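Local coordinates for putative glutathione transferase (Sphingobium chlorophenolicum, PDB 4FQU), which catalyses the glutathione-dependent reduction of glutathionyl-hydroquinones to hydroquinones, a step in the breakdown of the pollutant pentachlorophenol, at residues S260-S268 with P305-S313. Numbering follows the deposited sequence.
Sequences SRLVGKLAS and PLPGLTLQS
Leu306 of the C-terminal tail, 305-313, packs on Val263 of helix 257-268. The leucine can be followed outward. Its CB and CG make no close approach to the helix segment of their own. With CG anti to the carbonyl carbon (chi1 -60°), the fork at CG carries the two methyls to the helix. CD2 meets CG1 of Val263 at 3.9 Å, the two side chains crossing at about a right angle. The other methyl, CD1, lies 4.5 Å from CB of Ala267, one helical turn further on. Val263 also rests on Leu235 of helix 226-245, which ties this patch to the helical C-terminal domain of the GST fold.

Next along the tail, the ring of Pro307 sets CG 3.6 Å from O of Ser260. That carbonyl already accepts the backbone N-H of Gly264. The CA atoms of Gly264 and Gly308 are the nearest pair across the contact, 5.0 Å apart, so the helix offers backbone here.

At the end of the segment, Ser268 turns back on the helix. Its OG donates to O of Gly264 at 2.9 Å, from above the carbonyl plane and 36° out of it. The side chain of Leu309, poorly ordered, lies against CB and OG of the serine. With an alanine at Ser268, O of Gly264 would probably lose its hydroxyl donor, and Leu309 the oxygen it lies against. Further out, the guanidinium of Arg261 hydrogen-bonds to Asn258 and forms a salt bridge with Glu217. Its aliphatic CD approaches CD1 of Leu311 at a loose 4.5 Å.

No hydrogen bond joins the two segments. Between them the contact is apolar and van der Waals, which is consistent with the poor order of residues 309-313.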
# COMPACT_ATOMS: atom_id res chain seq x y z
N SER A 260 9.36 7.61 -15.93
CA SER A 260 8.43 8.69 -15.57
C SER A 260 8.29 9.63 -16.72
O SER A 260 7.25 10.25 -16.87
CB SER A 260 8.94 9.47 -14.36
OG SER A 260 8.47 8.87 -13.16
N ARG A 261 9.34 9.73 -17.53
CA ARG A 261 9.36 10.61 -18.68
C ARG A 261 8.47 10.02 -19.77
O ARG A 261 7.62 10.72 -20.32
CB ARG A 261 10.80 10.81 -19.13
CG ARG A 261 11.15 12.12 -19.85
CD ARG A 261 12.69 12.26 -20.08
NE ARG A 261 13.40 10.98 -20.34
CZ ARG A 261 13.46 10.35 -21.53
NH1 ARG A 261 12.86 10.89 -22.61
NH2 ARG A 261 14.12 9.16 -21.65
N LEU A 262 8.65 8.72 -20.08
CA LEU A 262 7.80 8.01 -21.04
C LEU A 262 6.32 8.11 -20.67
O LEU A 262 5.46 8.35 -21.51
CB LEU A 262 8.20 6.54 -21.18
CG LEU A 262 7.28 5.65 -22.05
CD1 LEU A 262 7.54 5.89 -23.47
CD2 LEU A 262 7.53 4.21 -21.81
N VAL A 263 6.02 7.93 -19.40
CA VAL A 263 4.65 8.03 -18.95
C VAL A 263 4.05 9.40 -19.14
O VAL A 263 2.88 9.52 -19.51
CB VAL A 263 4.57 7.69 -17.50
CG1 VAL A 263 3.35 8.41 -16.84
CG2 VAL A 263 4.56 6.17 -17.35
N GLY A 264 4.83 10.44 -18.87
CA GLY A 264 4.38 11.81 -19.05
C GLY A 264 4.12 12.08 -20.53
O GLY A 264 3.09 12.58 -20.90
N LYS A 265 5.08 11.72 -21.37
CA LYS A 265 4.96 11.86 -22.80
C LYS A 265 3.61 11.34 -23.28
O LYS A 265 2.87 12.03 -24.00
CB LYS A 265 6.07 11.04 -23.43
CG LYS A 265 6.48 11.39 -24.82
CD LYS A 265 7.88 10.81 -25.05
CE LYS A 265 8.29 10.77 -26.52
NZ LYS A 265 8.21 12.07 -27.29
N LEU A 266 3.28 10.13 -22.86
CA LEU A 266 2.10 9.45 -23.35
C LEU A 266 0.82 9.91 -22.67
O LEU A 266 -0.26 9.85 -23.25
CB LEU A 266 2.27 7.94 -23.20
CG LEU A 266 2.80 7.20 -24.43
CD1 LEU A 266 3.18 5.74 -24.11
CD2 LEU A 266 1.72 7.28 -25.46
N ALA A 267 0.91 10.36 -21.44
CA ALA A 267 -0.30 10.74 -20.74
C ALA A 267 -0.67 12.15 -21.18
O ALA A 267 -1.69 12.69 -20.77
CB ALA A 267 -0.09 10.67 -19.28
N SER A 268 0.16 12.72 -22.04
CA SER A 268 0.03 14.12 -22.47
C SER A 268 -0.43 14.21 -23.90
O SER A 268 -0.89 15.26 -24.35
CB SER A 268 1.35 14.87 -22.35
OG SER A 268 1.66 15.07 -20.99
N PRO A 305 -0.19 11.52 -9.00
CA PRO A 305 0.63 10.32 -9.28
C PRO A 305 1.49 10.34 -10.56
O PRO A 305 2.15 9.34 -10.83
CB PRO A 305 -0.42 9.20 -9.37
CG PRO A 305 -1.66 9.84 -9.69
CD PRO A 305 -1.63 11.23 -9.11
N LEU A 306 1.49 11.44 -11.31
CA LEU A 306 2.14 11.49 -12.61
C LEU A 306 2.94 12.77 -12.75
O LEU A 306 3.08 13.50 -11.77
CB LEU A 306 1.07 11.41 -13.69
CG LEU A 306 0.18 10.15 -13.71
CD1 LEU A 306 -0.82 10.14 -14.88
CD2 LEU A 306 1.04 8.92 -13.75
N PRO A 307 3.56 13.02 -13.94
CA PRO A 307 4.02 14.39 -14.28
C PRO A 307 3.37 15.08 -15.53
O PRO A 307 2.15 14.96 -15.80
CB PRO A 307 5.54 14.19 -14.49
CG PRO A 307 5.75 12.66 -14.64
CD PRO A 307 4.38 12.01 -14.64
N GLY A 308 4.19 15.84 -16.26
CA GLY A 308 3.75 16.49 -17.49
C GLY A 308 4.67 16.14 -18.65
O GLY A 308 4.70 14.97 -19.07
N LEU A 309 5.39 17.14 -19.18
CA LEU A 309 6.49 16.99 -20.19
C LEU A 309 7.44 18.23 -20.27
O LEU A 309 7.14 19.19 -20.99
CB LEU A 309 5.94 16.64 -21.61
CG LEU A 309 4.44 16.48 -21.97
CD1 LEU A 309 3.54 17.69 -21.51
CD2 LEU A 309 4.24 16.17 -23.48
N THR A 310 8.58 18.21 -19.57
CA THR A 310 9.45 19.41 -19.43
C THR A 310 11.00 19.20 -19.34
O THR A 310 11.62 19.53 -18.32
CB THR A 310 8.94 20.32 -18.23
OG1 THR A 310 9.70 21.54 -18.18
CG2 THR A 310 9.02 19.59 -16.87
N LEU A 311 11.62 18.70 -20.42
CA LEU A 311 13.10 18.50 -20.51
C LEU A 311 13.62 18.43 -21.97
O LEU A 311 14.52 17.63 -22.28
CB LEU A 311 13.56 17.24 -19.71
CG LEU A 311 15.03 16.81 -19.45
CD1 LEU A 311 15.55 15.68 -20.39
CD2 LEU A 311 16.00 17.99 -19.36
N GLN A 312 13.06 19.26 -22.86
CA GLN A 312 13.42 19.23 -24.29
C GLN A 312 14.82 19.82 -24.59
O GLN A 312 15.79 19.06 -24.71
CB GLN A 312 12.33 19.88 -25.17
CG GLN A 312 11.08 19.01 -25.38
CD GLN A 312 10.26 18.80 -24.10
OE1 GLN A 312 10.16 19.70 -23.27
NE2 GLN A 312 9.67 17.62 -23.95
N SER A 313 14.90 21.15 -24.69
CA SER A 313 16.17 21.85 -24.96
C SER A 313 16.56 22.83 -23.84
O SER A 313 17.62 23.45 -23.88
CB SER A 313 16.12 22.60 -26.32
OG SER A 313 16.42 21.75 -27.42